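Local atomic coordinates of viral structural protein 4 (Bombyx mori cytoplasmic polyhedrosis virus, PDB entry 6TZ0), a protein that binds GTP through a P-loop nucleotide-binding domain and accompanies the viral RNA-dependent RNA polymerase inside the capsid, where it probably acts as an NTPase that supports transcription. Residues L349-E354 with V505-I510; M448-N453 with Y534-P539. One frame throughout, in Å; residues are numbered along the deposited sequence.

Contact 1 of 2, residues L349-E354 with V505-I510; sequences LVVYAE and VLLRTI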
loop_
_atom_site.group_PDB
_atom_site.type_symbol
_atom_site.label_atom_id
_atom_site.label_comp_id
_atom_site.label_asym_id
_atom_site.label_seq_id
_atom_site.Cartn_x
_atom_site.Cartn_y
_atom_site.Cartn_z
ATOM N N LEU B 349 -29.511 -1.227 -0.283
ATOM C CA LEU B 349 -29.148 -2.638 -0.241
ATOM C C LEU B 349 -29.315 -3.224 -1.632
ATOM O O LEU B 349 -30.415 -3.198 -2.187
ATOM C CB LEU B 349 -30.012 -3.409 0.753
ATOM C CG LEU B 349 -29.651 -4.881 0.934
ATOM C CD1 LEU B 349 -28.300 -4.995 1.595
ATOM C CD2 LEU B 349 -30.707 -5.621 1.718
ATOM N N VAL B 350 -28.234 -3.759 -2.188
ATOM C CA VAL B 350 -28.281 -4.443 -3.474
ATOM C C VAL B 350 -28.418 -5.934 -3.214
ATOM O O VAL B 350 -27.603 -6.525 -2.497
ATOM C CB VAL B 350 -27.040 -4.140 -4.323
ATOM C CG1 VAL B 350 -27.100 -4.909 -5.627
ATOM C CG2 VAL B 350 -26.956 -2.667 -4.597
ATOM N N VAL B 351 -29.449 -6.545 -3.792
ATOM C CA VAL B 351 -29.746 -7.958 -3.601
ATOM C C VAL B 351 -29.685 -8.641 -4.958
ATOM O O VAL B 351 -30.505 -8.358 -5.837
ATOM C CB VAL B 351 -31.117 -8.172 -2.952
ATOM C CG1 VAL B 351 -31.414 -9.648 -2.839
ATOM C CG2 VAL B 351 -31.162 -7.519 -1.597
ATOM N N TYR B 352 -28.725 -9.542 -5.130
ATOM C CA TYR B 352 -28.631 -10.346 -6.337
ATOM C C TYR B 352 -29.306 -11.692 -6.133
ATOM O O TYR B 352 -29.270 -12.267 -5.044
ATOM C CB TYR B 352 -27.183 -10.585 -6.747
ATOM C CG TYR B 352 -26.456 -9.349 -7.181
ATOM C CD1 TYR B 352 -26.743 -8.756 -8.391
ATOM C CD2 TYR B 352 -25.444 -8.810 -6.406
ATOM C CE1 TYR B 352 -26.082 -7.635 -8.800
ATOM C CE2 TYR B 352 -24.765 -7.695 -6.815
ATOM C CZ TYR B 352 -25.092 -7.111 -8.015
ATOM O OH TYR B 352 -24.425 -5.996 -8.441
ATOM N N ALA B 353 -29.911 -12.195 -7.201
ATOM C CA ALA B 353 -30.583 -13.483 -7.162
ATOM C C ALA B 353 -30.649 -14.037 -8.572
ATOM O O ALA B 353 -30.553 -13.297 -9.552
ATOM C CB ALA B 353 -31.987 -13.369 -6.572
ATOM N N GLU B 354 -30.812 -15.353 -8.661
ATOM C CA GLU B 354 -31.032 -15.966 -9.958
ATOM C C GLU B 354 -32.431 -15.650 -10.461
ATOM O O GLU B 354 -33.378 -15.487 -9.691
ATOM C CB GLU B 354 -30.829 -17.478 -9.904
ATOM C CG GLU B 354 -29.384 -17.921 -9.772
ATOM C CD GLU B 354 -29.232 -19.427 -9.813
ATOM O OE1 GLU B 354 -30.262 -20.128 -9.835
ATOM O OE2 GLU B 354 -28.087 -19.916 -9.826
ATOM N N VAL B 505 -25.610 -8.417 -1.055
ATOM C CA VAL B 505 -25.779 -9.811 -0.688
ATOM C C VAL B 505 -26.281 -10.570 -1.903
ATOM O O VAL B 505 -26.683 -9.988 -2.906
ATOM C CB VAL B 505 -26.745 -9.994 0.495
ATOM C CG1 VAL B 505 -26.213 -9.303 1.716
ATOM C CG2 VAL B 505 -28.116 -9.467 0.141
ATOM N N LEU B 506 -26.266 -11.892 -1.792
ATOM C CA LEU B 506 -26.840 -12.763 -2.802
ATOM C C LEU B 506 -27.918 -13.609 -2.145
ATOM O O LEU B 506 -27.695 -14.183 -1.077
ATOM C CB LEU B 506 -25.765 -13.634 -3.453
ATOM C CG LEU B 506 -26.079 -14.323 -4.782
ATOM C CD1 LEU B 506 -24.821 -14.379 -5.603
ATOM C CD2 LEU B 506 -26.595 -15.720 -4.592
ATOM N N LEU B 507 -29.070 -13.689 -2.793
ATOM C CA LEU B 507 -30.237 -14.369 -2.258
ATOM C C LEU B 507 -30.404 -15.744 -2.889
ATOM O O LEU B 507 -30.289 -15.900 -4.106
ATOM C CB LEU B 507 -31.480 -13.506 -2.496
ATOM C CG LEU B 507 -32.905 -13.910 -2.126
ATOM C CD1 LEU B 507 -33.688 -12.721 -1.690
ATOM C CD2 LEU B 507 -33.568 -14.431 -3.364
ATOM N N ARG B 508 -30.680 -16.740 -2.049
ATOM C CA ARG B 508 -31.079 -18.066 -2.495
ATOM C C ARG B 508 -32.429 -18.399 -1.885
ATOM O O ARG B 508 -32.699 -18.043 -0.738
ATOM C CB ARG B 508 -30.069 -19.139 -2.089
ATOM C CG ARG B 508 -28.670 -18.963 -2.617
ATOM C CD ARG B 508 -28.572 -19.168 -4.106
ATOM N NE ARG B 508 -27.190 -19.056 -4.559
ATOM C CZ ARG B 508 -26.383 -20.088 -4.752
ATOM N NH1 ARG B 508 -26.835 -21.313 -4.565
ATOM N NH2 ARG B 508 -25.137 -19.897 -5.153
ATOM N N THR B 509 -33.281 -19.076 -2.650
ATOM C CA THR B 509 -34.595 -19.496 -2.181
ATOM C C THR B 509 -34.781 -20.989 -2.408
ATOM O O THR B 509 -33.868 -21.696 -2.839
ATOM C CB THR B 509 -35.724 -18.734 -2.882
ATOM O OG1 THR B 509 -35.612 -18.907 -4.298
ATOM C CG2 THR B 509 -35.688 -17.271 -2.539
ATOM N N ILE B 510 -35.984 -21.469 -2.105
ATOM C CA ILE B 510 -36.355 -22.843 -2.403
ATOM C C ILE B 510 -36.966 -22.918 -3.800
ATOM O O ILE B 510 -38.144 -23.244 -3.981
ATOM C CB ILE B 510 -37.331 -23.356 -1.329
ATOM C CG1 ILE B 510 -38.426 -22.320 -1.053
ATOM C CG2 ILE B 510 -36.606 -23.618 -0.039
ATOM C CD1 ILE B 510 -39.684 -22.941 -0.639
#

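Contact 2 of 2, residues M448-N453 with Y534-P539; sequences MMDEMN and YYRLLP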
loop_
_atom_site.group_PDB
_atom_site.type_symbol
_atom_site.label_atom_id
_atom_site.label_comp_id
_atom_site.label_asym_id
_atom_site.label_seq_id
_atom_site.Cartn_x
_atom_site.Cartn_y
_atom_site.Cartn_z
ATOM N N MET B 448 -24.193 -18.255 -28.273
ATOM C CA MET B 448 -25.291 -17.298 -28.258
ATOM C C MET B 448 -25.258 -16.393 -27.034
ATOM O O MET B 448 -25.640 -15.216 -27.116
ATOM C CB MET B 448 -26.618 -18.051 -28.297
ATOM C CG MET B 448 -26.755 -18.958 -29.489
ATOM S SD MET B 448 -28.250 -19.942 -29.386
ATOM C CE MET B 448 -29.456 -18.677 -29.717
ATOM N N MET B 449 -24.798 -16.918 -25.899
ATOM C CA MET B 449 -24.661 -16.095 -24.707
ATOM C C MET B 449 -23.556 -15.061 -24.848
ATOM O O MET B 449 -23.611 -14.028 -24.180
ATOM C CB MET B 449 -24.389 -16.963 -23.487
ATOM C CG MET B 449 -25.504 -17.911 -23.172
ATOM S SD MET B 449 -25.119 -18.983 -21.793
ATOM C CE MET B 449 -26.409 -20.189 -22.000
ATOM N N ASP B 450 -22.560 -15.309 -25.701
ATOM C CA ASP B 450 -21.569 -14.273 -25.981
ATOM C C ASP B 450 -22.188 -13.103 -26.738
ATOM O O ASP B 450 -21.855 -11.941 -26.478
ATOM C CB ASP B 450 -20.399 -14.862 -26.760
ATOM C CG ASP B 450 -19.562 -15.796 -25.921
ATOM O OD1 ASP B 450 -19.561 -15.635 -24.685
ATOM O OD2 ASP B 450 -18.888 -16.675 -26.495
ATOM N N GLU B 451 -23.115 -13.386 -27.651
ATOM C CA GLU B 451 -23.840 -12.322 -28.338
ATOM C C GLU B 451 -24.772 -11.579 -27.388
ATOM O O GLU B 451 -24.932 -10.352 -27.491
ATOM C CB GLU B 451 -24.609 -12.925 -29.508
ATOM C CG GLU B 451 -23.698 -13.438 -30.608
ATOM C CD GLU B 451 -24.435 -14.230 -31.666
ATOM O OE1 GLU B 451 -25.613 -14.566 -31.448
ATOM O OE2 GLU B 451 -23.836 -14.514 -32.724
ATOM N N MET B 452 -25.365 -12.299 -26.437
ATOM C CA MET B 452 -26.146 -11.636 -25.400
ATOM C C MET B 452 -25.270 -10.772 -24.492
ATOM O O MET B 452 -25.705 -9.708 -24.047
ATOM C CB MET B 452 -26.912 -12.670 -24.585
ATOM C CG MET B 452 -27.947 -12.071 -23.667
ATOM S SD MET B 452 -29.283 -11.296 -24.588
ATOM C CE MET B 452 -29.864 -10.092 -23.402
ATOM N N ASN B 453 -24.029 -11.186 -24.226
ATOM C CA ASN B 453 -23.121 -10.321 -23.475
ATOM C C ASN B 453 -22.717 -9.097 -24.284
ATOM O O ASN B 453 -22.487 -8.028 -23.709
ATOM C CB ASN B 453 -21.873 -11.085 -23.036
ATOM C CG ASN B 453 -22.161 -12.089 -21.956
ATOM O OD1 ASN B 453 -23.028 -11.877 -21.124
ATOM N ND2 ASN B 453 -21.399 -13.168 -21.933
ATOM N N TYR B 534 -27.617 -14.963 -17.255
ATOM C CA TYR B 534 -27.360 -14.285 -15.992
ATOM C C TYR B 534 -26.647 -15.192 -15.006
ATOM O O TYR B 534 -25.827 -14.709 -14.222
ATOM C CB TYR B 534 -28.670 -13.785 -15.392
ATOM C CG TYR B 534 -29.339 -12.682 -16.168
ATOM C CD1 TYR B 534 -28.621 -11.870 -17.031
ATOM C CD2 TYR B 534 -30.705 -12.479 -16.061
ATOM C CE1 TYR B 534 -29.243 -10.874 -17.742
ATOM C CE2 TYR B 534 -31.334 -11.493 -16.771
ATOM C CZ TYR B 534 -30.601 -10.693 -17.610
ATOM O OH TYR B 534 -31.230 -9.702 -18.317
ATOM N N TYR B 535 -26.935 -16.499 -15.038
ATOM C CA TYR B 535 -26.179 -17.456 -14.238
ATOM C C TYR B 535 -24.720 -17.494 -14.660
ATOM O O TYR B 535 -23.824 -17.558 -13.812
ATOM C CB TYR B 535 -26.798 -18.848 -14.358
ATOM C CG TYR B 535 -25.983 -19.913 -13.669
ATOM C CD1 TYR B 535 -25.969 -20.011 -12.289
ATOM C CD2 TYR B 535 -25.218 -20.814 -14.400
ATOM C CE1 TYR B 535 -25.220 -20.971 -11.655
ATOM C CE2 TYR B 535 -24.464 -21.771 -13.774
ATOM C CZ TYR B 535 -24.467 -21.846 -12.401
ATOM O OH TYR B 535 -23.719 -22.807 -11.767
ATOM N N ARG B 536 -24.463 -17.441 -15.968
ATOM C CA ARG B 536 -23.095 -17.392 -16.464
ATOM C C ARG B 536 -22.398 -16.087 -16.089
ATOM O O ARG B 536 -21.168 -16.037 -16.057
ATOM C CB ARG B 536 -23.114 -17.623 -17.983
ATOM C CG ARG B 536 -21.768 -17.728 -18.696
ATOM C CD ARG B 536 -21.953 -18.212 -20.120
ATOM N NE ARG B 536 -20.706 -18.268 -20.871
ATOM C CZ ARG B 536 -20.292 -17.314 -21.692
ATOM N NH1 ARG B 536 -21.034 -16.239 -21.881
ATOM N NH2 ARG B 536 -19.142 -17.439 -22.333
ATOM N N LEU B 537 -23.147 -15.041 -15.758
ATOM C CA LEU B 537 -22.521 -13.812 -15.292
ATOM C C LEU B 537 -22.590 -13.597 -13.781
ATOM O O LEU B 537 -22.063 -12.594 -13.300
ATOM C CB LEU B 537 -23.145 -12.616 -15.995
ATOM C CG LEU B 537 -22.893 -12.465 -17.479
ATOM C CD1 LEU B 537 -23.733 -11.331 -17.964
ATOM C CD2 LEU B 537 -21.421 -12.204 -17.711
ATOM N N LEU B 538 -23.213 -14.495 -13.020
ATOM C CA LEU B 538 -23.378 -14.317 -11.576
ATOM C C LEU B 538 -22.835 -15.515 -10.810
ATOM O O LEU B 538 -23.536 -16.529 -10.656
ATOM C CB LEU B 538 -24.842 -14.091 -11.211
ATOM C CG LEU B 538 -25.282 -13.880 -9.754
ATOM C CD1 LEU B 538 -24.740 -12.602 -9.170
ATOM C CD2 LEU B 538 -26.789 -13.903 -9.628
ATOM N N PRO B 539 -21.608 -15.447 -10.316
ATOM C CA PRO B 539 -21.130 -16.428 -9.343
ATOM C C PRO B 539 -21.661 -16.102 -7.952
ATOM O O PRO B 539 -22.406 -15.149 -7.749
ATOM C CB PRO B 539 -19.615 -16.259 -9.390
ATOM C CG PRO B 539 -19.346 -15.580 -10.640
ATOM C CD PRO B 539 -20.497 -14.700 -10.911
#

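Contact 1 of 2, residues L349-E354 with V505-I510
Val351 and Val505 are neighbours on the parallel strands 349-353 and 505-507, their side chains lying side by side on one face of the sheet and pointing the same way, with Val351 CG2 4.0 Å from Val505 CG2. Backbone bonds hold this register: Val505 N gives to Val350 O, Tyr352 N to Val505 O (3.1 Å), and Leu507 N to Tyr352 O. The backbone N and O of Tyr352 thus both bond to strand 505-507, in the alternation expected of parallel strands. Packing is closest on the face that carries Val351, Ala353, Val505 and Leu507. Val351 CG1 stands anti to its own backbone N (chi1 177°), which turns it to Leu507 CB at 3.9 Å, while Leu507 CD2 reaches Ala353 CB at 3.7 Å. Helix 359-374 covers this face, Leu363 resting on Val351 and Lys359 on Ala353 and Leu507. The other face is looser: Tyr352 CB and Leu506 CG are 4.4 Å apart, and the phenol ring leads away from strand 505-507, one of its faces covered near the rim by Val350 CG1. Beyond Ala353 and Leu507 the two segments separate into loops where Glu354 and Arg508 are partly exposed, Glu354 OE2 staying 5.4 Å from Arg508 NE, and Arg508 packs on His378 of the polymerase chain. Strand 349-353, running through Ala353 into a loop and then a helix bearing the GTP-binding residues Lys359 and Thr360, fits the Walker A layout of a P-loop NTPase-like core, though no GTP is bound here.

Contact 2 of 2, residues M448-N453 with Y534-P539
Arg536 sets out with CG anti to its backbone N (chi1 -175°) and stays extended as far as NE, which carries its guanidinium across to helix 442-457; Asp450, with chi1 -70°, turns its carboxylate to meet it. The two side chains cross at about a right angle. Only OD1 of Asp450 bonds to the guanidinium: Arg536 NH2 meets Asp450 OD1 on the syn side, somewhat out of the carboxylate plane, 3.0 Å away in a salt bridge, and NH1 adds a weak, bent bond. Both bonds go to OD1, a fork of two N-H groups on one oxygen, and carboxylate and guanidinium planes stand 54° apart, unlike a flat two-oxygen pairing. Along its aliphatic part the arginine is crossed obliquely by Met449, whose sulfur SD rests 3.7 Å from Arg536 CD. Asn453, one turn on from Met449, brings its amide nearly parallel to the guanidinium. As modelled, its ND2 sits near Arg536 NH1, two donors that make no bond with each other, and its OD1 lies against the branched end of Leu537; the assignment of amide N and O is doubtful at this resolution. The partly exposed Asp450-Arg536 pair thus adjoins the buried Met449, Asn453 and Leu537. Thr367 of the polymerase chain packs against Asn453, Arg536 and Leu537. Within this chain, helix 442-457 meets the C-terminal part of helix 524-537, with Ile446 also touching Arg536 and Leu456 touching Leu537, while helix 417-427 packs on Met448, Glu451 and Met452; the segment after Leu537 leads toward strand 543-545.

Contact 1 lies in the buried centre of the parallel sheet, whereas contact 2 sits farther out, about 27 Å between its centre and that of the chain, and pairs helices; it too is largely buried, with Asp450 and Arg536 partly exposed. Regular backbone bonding and aliphatic side chains join the strands, while a salt bridge, a methionine sulfur on the arginine's aliphatic part and an asparagine amide beside Leu537 join the helices. The two share no secondary-structure element, yet they touch: Leu538 and Pro539 rest against Leu506 of the sheet, and Tyr535 meets Glu354 in the loop. Both also reach the polymerase chain, contact 1 through Arg508 alone and contact 2 more broadly.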